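Local coordinates for protein aromatic amino acid exporter YddG (Starkeya novella, PDB 5I20) that exports a broad range of amino acids, including threonine, methionine, lysine and glutamate, across the bacterial inner membrane through a large central cavity, at residues W101-E115 against A160-R172. Residues are numbered along the deposited sequence; the frame is centred on the assembly and turned at random.
Sequences WPLLIVLFSAFLPGE and AVIWSVYSVASRR. With OLC ((2R)-2,3-dihydroxypropyl (9Z)-octadec-9-enoate), chain G.
S164 OG sits 3.0 Å from W101 O and 2.7 Å from A160 O, both within hydrogen-bonding range, so its single proton may go to either carbonyl. With chi1 at -65°, OG lies beside its own backbone N, between the carbonyl one turn back and the one across the contact; the S164 side chain fits as a knob among W101, L104, I105 and F108. A side chain this small is consistent with axes of 101-108 and 160-169 that approach to 8.6 Å at a crossing angle of -41°. Near the start of helix 101-108 the W163 indole presents its edge to one face of W101: the planes stand at 88°, and W163 NE1 is 3.3 Å from W101 CE3. The monoolein acyl chain touches both indoles, its C10 lying over one face of W163. Toward the cytoplasm V168 wedges between I105, F108 and L112, with CG2 3.8 Å from F108 CB. R171 CD then meets L112 CD1, while E115 OE1 lies above the guanidinium face, 3.7 Å from R171 NH1, a long ion pair without a directed N-H. Their stronger partners lie outside: R3 for E115, the M232 carbonyl for R171. The contact joins the two EamA regions, with helices 224-234 and 237-243 packing against both segments and helix 65-88 against 160-172.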
loop_
_atom_site.group_PDB
_atom_site.type_symbol
_atom_site.label_atom_id
_atom_site.label_comp_id
_atom_site.label_asym_id
_atom_site.label_seq_id
_atom_site.Cartn_x
_atom_site.Cartn_y
_atom_site.Cartn_z
ATOM N N TRP A 101 -5.752 3.033 6.394
ATOM C CA TRP A 101 -4.372 3.523 6.402
ATOM C C TRP A 101 -4.134 4.840 5.647
ATOM O O TRP A 101 -3.248 5.598 6.036
ATOM C CB TRP A 101 -3.396 2.447 5.882
ATOM C CG TRP A 101 -3.407 2.103 4.406
ATOM C CD1 TRP A 101 -4.033 1.040 3.822
ATOM C CD2 TRP A 101 -2.717 2.789 3.344
ATOM N NE1 TRP A 101 -3.799 1.033 2.469
ATOM C CE2 TRP A 101 -2.994 2.092 2.147
ATOM C CE3 TRP A 101 -1.909 3.930 3.286
ATOM C CZ2 TRP A 101 -2.488 2.494 0.908
ATOM C CZ3 TRP A 101 -1.405 4.330 2.049
ATOM C CH2 TRP A 101 -1.697 3.611 0.880
ATOM N N PRO A 102 -4.901 5.129 4.579
ATOM C CA PRO A 102 -4.626 6.450 3.999
ATOM C C PRO A 102 -5.047 7.596 4.920
ATOM O O PRO A 102 -4.340 8.600 4.996
ATOM C CB PRO A 102 -5.455 6.448 2.711
ATOM C CG PRO A 102 -5.602 5.003 2.363
ATOM C CD PRO A 102 -5.748 4.314 3.687
ATOM N N LEU A 103 -6.173 7.441 5.610
ATOM C CA LEU A 103 -6.623 8.437 6.579
ATOM C C LEU A 103 -5.617 8.571 7.722
ATOM O O LEU A 103 -5.349 9.671 8.203
ATOM C CB LEU A 103 -8.005 8.067 7.125
ATOM C CG LEU A 103 -8.596 8.958 8.222
ATOM C CD1 LEU A 103 -8.756 10.391 7.733
ATOM C CD2 LEU A 103 -9.933 8.400 8.702
ATOM N N LEU A 104 -5.054 7.445 8.144
ATOM C CA LEU A 104 -4.090 7.429 9.237
ATOM C C LEU A 104 -2.826 8.202 8.882
ATOM O O LEU A 104 -2.286 8.932 9.710
ATOM C CB LEU A 104 -3.741 5.988 9.617
ATOM C CG LEU A 104 -4.861 5.189 10.284
ATOM C CD1 LEU A 104 -4.417 3.769 10.596
ATOM C CD2 LEU A 104 -5.336 5.898 11.547
ATOM N N ILE A 105 -2.361 8.039 7.648
ATOM C CA ILE A 105 -1.204 8.783 7.165
ATOM C C ILE A 105 -1.469 10.291 7.202
ATOM O O ILE A 105 -0.622 11.064 7.655
ATOM C CB ILE A 105 -0.815 8.352 5.731
ATOM C CG1 ILE A 105 -0.167 6.964 5.758
ATOM C CG2 ILE A 105 0.127 9.363 5.094
ATOM C CD1 ILE A 105 0.293 6.472 4.408
ATOM N N VAL A 106 -2.645 10.700 6.733
ATOM C CA VAL A 106 -3.026 12.108 6.761
ATOM C C VAL A 106 -3.013 12.633 8.194
ATOM O O VAL A 106 -2.411 13.668 8.474
ATOM C CB VAL A 106 -4.422 12.341 6.141
ATOM C CG1 VAL A 106 -4.853 13.790 6.327
ATOM C CG2 VAL A 106 -4.424 11.967 4.666
ATOM N N LEU A 107 -3.661 11.903 9.096
ATOM C CA LEU A 107 -3.702 12.283 10.505
ATOM C C LEU A 107 -2.311 12.257 11.152
ATOM O O LEU A 107 -1.957 13.167 11.901
ATOM C CB LEU A 107 -4.664 11.370 11.274
ATOM C CG LEU A 107 -6.147 11.490 10.899
ATOM C CD1 LEU A 107 -6.996 10.450 11.618
ATOM C CD2 LEU A 107 -6.661 12.896 11.189
ATOM N N PHE A 108 -1.518 11.231 10.853
ATOM C CA PHE A 108 -0.203 11.096 11.478
ATOM C C PHE A 108 0.815 12.084 10.909
ATOM O O PHE A 108 1.868 12.305 11.508
ATOM C CB PHE A 108 0.328 9.663 11.331
ATOM C CG PHE A 108 -0.483 8.630 12.071
ATOM C CD1 PHE A 108 -1.378 9.001 13.061
ATOM C CD2 PHE A 108 -0.348 7.283 11.774
ATOM C CE1 PHE A 108 -2.125 8.048 13.738
ATOM C CE2 PHE A 108 -1.091 6.328 12.450
ATOM C CZ PHE A 108 -1.978 6.712 13.432
ATOM N N SER A 109 0.505 12.681 9.760
ATOM C CA SER A 109 1.418 13.637 9.134
ATOM C C SER A 109 1.491 14.929 9.938
ATOM O O SER A 109 2.406 15.734 9.753
ATOM C CB SER A 109 0.993 13.939 7.695
ATOM O OG SER A 109 -0.215 14.676 7.659
ATOM N N ALA A 110 0.534 15.120 10.840
ATOM C CA ALA A 110 0.515 16.300 11.701
ATOM C C ALA A 110 1.651 16.257 12.722
ATOM O O ALA A 110 2.001 17.276 13.312
ATOM C CB ALA A 110 -0.827 16.422 12.404
ATOM N N PHE A 111 2.225 15.075 12.927
ATOM C CA PHE A 111 3.343 14.922 13.854
ATOM C C PHE A 111 4.675 15.293 13.198
ATOM O O PHE A 111 5.695 15.395 13.874
ATOM C CB PHE A 111 3.409 13.488 14.392
ATOM C CG PHE A 111 2.220 13.093 15.227
ATOM C CD1 PHE A 111 1.444 14.051 15.860
ATOM C CD2 PHE A 111 1.883 11.758 15.381
ATOM C CE1 PHE A 111 0.350 13.684 16.628
ATOM C CE2 PHE A 111 0.793 11.384 16.147
ATOM C CZ PHE A 111 0.026 12.348 16.771
ATOM N N LEU A 112 4.663 15.487 11.882
ATOM C CA LEU A 112 5.863 15.914 11.166
ATOM C C LEU A 112 6.105 17.408 11.378
ATOM O O LEU A 112 5.200 18.220 11.181
ATOM C CB LEU A 112 5.747 15.597 9.674
ATOM C CG LEU A 112 5.603 14.116 9.315
ATOM C CD1 LEU A 112 5.489 13.920 7.807
ATOM C CD2 LEU A 112 6.766 13.314 9.881
ATOM N N PRO A 113 7.333 17.773 11.779
ATOM C CA PRO A 113 7.709 19.145 12.142
ATOM C C PRO A 113 7.400 20.184 11.066
ATOM O O PRO A 113 6.832 21.229 11.380
ATOM C CB PRO A 113 9.220 19.042 12.366
ATOM C CG PRO A 113 9.436 17.629 12.769
ATOM C CD PRO A 113 8.455 16.834 11.957
ATOM N N GLY A 114 7.767 19.903 9.822
ATOM C CA GLY A 114 7.573 20.860 8.747
ATOM C C GLY A 114 6.161 20.905 8.193
ATOM O O GLY A 114 5.740 21.919 7.635
ATOM N N GLU A 115 5.426 19.807 8.347
ATOM C CA GLU A 115 4.092 19.694 7.764
ATOM C C GLU A 115 3.013 20.350 8.624
ATOM O O GLU A 115 2.996 20.200 9.845
ATOM C CB GLU A 115 3.736 18.221 7.530
ATOM C CG GLU A 115 4.737 17.443 6.679
ATOM C CD GLU A 115 4.559 17.663 5.185
ATOM O OE1 GLU A 115 4.784 16.705 4.413
ATOM O OE2 GLU A 115 4.203 18.789 4.776
ATOM N N ALA A 160 -2.987 -1.642 9.181
ATOM C CA ALA A 160 -3.176 -0.257 8.758
ATOM C C ALA A 160 -2.266 0.702 9.517
ATOM O O ALA A 160 -1.668 1.601 8.922
ATOM C CB ALA A 160 -4.634 0.154 8.934
ATOM N N VAL A 161 -2.163 0.505 10.828
ATOM C CA VAL A 161 -1.352 1.373 11.680
ATOM C C VAL A 161 0.140 1.214 11.398
ATOM O O VAL A 161 0.870 2.201 11.297
ATOM C CB VAL A 161 -1.612 1.092 13.174
ATOM C CG1 VAL A 161 -0.654 1.892 14.047
ATOM C CG2 VAL A 161 -3.050 1.410 13.529
ATOM N N ILE A 162 0.589 -0.031 11.271
ATOM C CA ILE A 162 1.999 -0.315 11.028
ATOM C C ILE A 162 2.461 0.286 9.700
ATOM O O ILE A 162 3.518 0.917 9.626
ATOM C CB ILE A 162 2.273 -1.832 11.048
ATOM C CG1 ILE A 162 2.089 -2.374 12.466
ATOM C CG2 ILE A 162 3.678 -2.139 10.558
ATOM C CD1 ILE A 162 2.188 -3.883 12.569
ATOM N N TRP A 163 1.659 0.108 8.656
ATOM C CA TRP A 163 1.978 0.675 7.351
ATOM C C TRP A 163 1.925 2.202 7.370
ATOM O O TRP A 163 2.760 2.866 6.754
ATOM C CB TRP A 163 1.026 0.132 6.282
ATOM C CG TRP A 163 1.183 0.818 4.959
ATOM C CD1 TRP A 163 0.327 1.719 4.396
ATOM C CD2 TRP A 163 2.272 0.672 4.039
ATOM N NE1 TRP A 163 0.811 2.136 3.180
ATOM C CE2 TRP A 163 2.004 1.508 2.938
ATOM C CE3 TRP A 163 3.446 -0.089 4.039
ATOM C CZ2 TRP A 163 2.868 1.607 1.847
ATOM C CZ3 TRP A 163 4.300 0.008 2.956
ATOM C CH2 TRP A 163 4.008 0.850 1.874
ATOM N N SER A 164 0.943 2.755 8.076
ATOM C CA SER A 164 0.817 4.206 8.204
ATOM C C SER A 164 1.989 4.815 8.959
ATOM O O SER A 164 2.484 5.885 8.597
ATOM C CB SER A 164 -0.486 4.577 8.915
ATOM O OG SER A 164 -1.610 4.195 8.147
ATOM N N VAL A 165 2.417 4.148 10.025
ATOM C CA VAL A 165 3.531 4.652 10.812
ATOM C C VAL A 165 4.815 4.509 10.009
ATOM O O VAL A 165 5.608 5.442 9.939
ATOM C CB VAL A 165 3.647 3.931 12.171
ATOM C CG1 VAL A 165 4.988 4.227 12.832
ATOM C CG2 VAL A 165 2.501 4.352 13.079
ATOM N N TYR A 166 4.999 3.354 9.375
ATOM C CA TYR A 166 6.137 3.142 8.488
ATOM C C TYR A 166 6.253 4.242 7.433
ATOM O O TYR A 166 7.341 4.753 7.173
ATOM C CB TYR A 166 6.038 1.781 7.793
ATOM C CG TYR A 166 7.014 1.632 6.651
ATOM C CD1 TYR A 166 8.350 1.327 6.887
ATOM C CD2 TYR A 166 6.606 1.808 5.335
ATOM C CE1 TYR A 166 9.251 1.199 5.846
ATOM C CE2 TYR A 166 7.496 1.681 4.289
ATOM C CZ TYR A 166 8.817 1.378 4.549
ATOM O OH TYR A 166 9.702 1.250 3.506
ATOM N N SER A 167 5.124 4.595 6.826
ATOM C CA SER A 167 5.100 5.604 5.772
ATOM C C SER A 167 5.454 6.992 6.294
ATOM O O SER A 167 6.323 7.672 5.746
ATOM C CB SER A 167 3.725 5.645 5.105
ATOM O OG SER A 167 3.416 4.408 4.491
ATOM N N VAL A 168 4.769 7.413 7.351
ATOM C CA VAL A 168 5.000 8.728 7.935
ATOM C C VAL A 168 6.396 8.826 8.549
ATOM O O VAL A 168 7.074 9.844 8.401
ATOM C CB VAL A 168 3.930 9.055 9.001
ATOM C CG1 VAL A 168 4.276 10.331 9.750
ATOM C CG2 VAL A 168 2.559 9.170 8.349
ATOM N N ALA A 169 6.831 7.763 9.222
ATOM C CA ALA A 169 8.139 7.763 9.875
ATOM C C ALA A 169 9.287 7.698 8.870
ATOM O O ALA A 169 10.445 7.922 9.228
ATOM C CB ALA A 169 8.246 6.609 10.860
ATOM N N SER A 170 8.968 7.393 7.615
ATOM C CA SER A 170 9.983 7.360 6.567
ATOM C C SER A 170 10.603 8.739 6.350
ATOM O O SER A 170 11.774 8.840 5.978
ATOM C CB SER A 170 9.393 6.835 5.256
ATOM O OG SER A 170 9.039 5.469 5.374
ATOM N N ARG A 171 9.832 9.797 6.589
ATOM C CA ARG A 171 10.360 11.150 6.435
ATOM C C ARG A 171 11.452 11.434 7.464
ATOM O O ARG A 171 12.375 12.203 7.204
ATOM C CB ARG A 171 9.247 12.196 6.543
ATOM C CG ARG A 171 9.755 13.628 6.464
ATOM C CD ARG A 171 8.715 14.572 5.900
ATOM N NE ARG A 171 8.439 14.291 4.497
ATOM C CZ ARG A 171 8.317 15.223 3.558
ATOM N NH1 ARG A 171 8.451 16.505 3.871
ATOM N NH2 ARG A 171 8.064 14.871 2.306
ATOM N N ARG A 172 11.352 10.799 8.627
ATOM C CA ARG A 172 12.367 10.937 9.666
ATOM C C ARG A 172 13.708 10.386 9.185
ATOM O O ARG A 172 14.769 10.903 9.539
ATOM C CB ARG A 172 11.914 10.229 10.950
ATOM C CG ARG A 172 13.003 10.023 11.992
ATOM C CD ARG A 172 12.410 9.616 13.336
ATOM N NE ARG A 172 12.455 10.710 14.303
ATOM C CZ ARG A 172 11.907 10.667 15.514
ATOM N NH1 ARG A 172 11.258 9.580 15.914
ATOM N NH2 ARG A 172 12.003 11.713 16.323
HETATM C C10 OLC G . -0.254 -0.560 0.895
HETATM C C9 OLC G . 0.685 -0.892 -0.212
HETATM C C11 OLC G . -0.397 -1.509 2.034
HETATM C C8 OLC G . 1.449 -2.170 -0.185
HETATM C C16 OLC G . -4.890 -3.684 1.233
HETATM C C12 OLC G . -1.772 -1.411 2.602
HETATM C C7 OLC G . 0.820 -3.174 -1.091
HETATM C C15 OLC G . -3.941 -4.085 2.314
HETATM C C13 OLC G . -2.142 -2.713 3.230
HETATM C C6 OLC G . 1.625 -4.430 -1.083
HETATM C C14 OLC G . -3.618 -2.904 3.167
HETATM C C5 OLC G . 0.773 -5.570 -0.638
HETATM C C4 OLC G . 1.421 -6.864 -1.006
HETATM C C3 OLC G . 0.478 -7.991 -0.743
HETATM C C2 OLC G . 1.045 -9.253 -1.300
#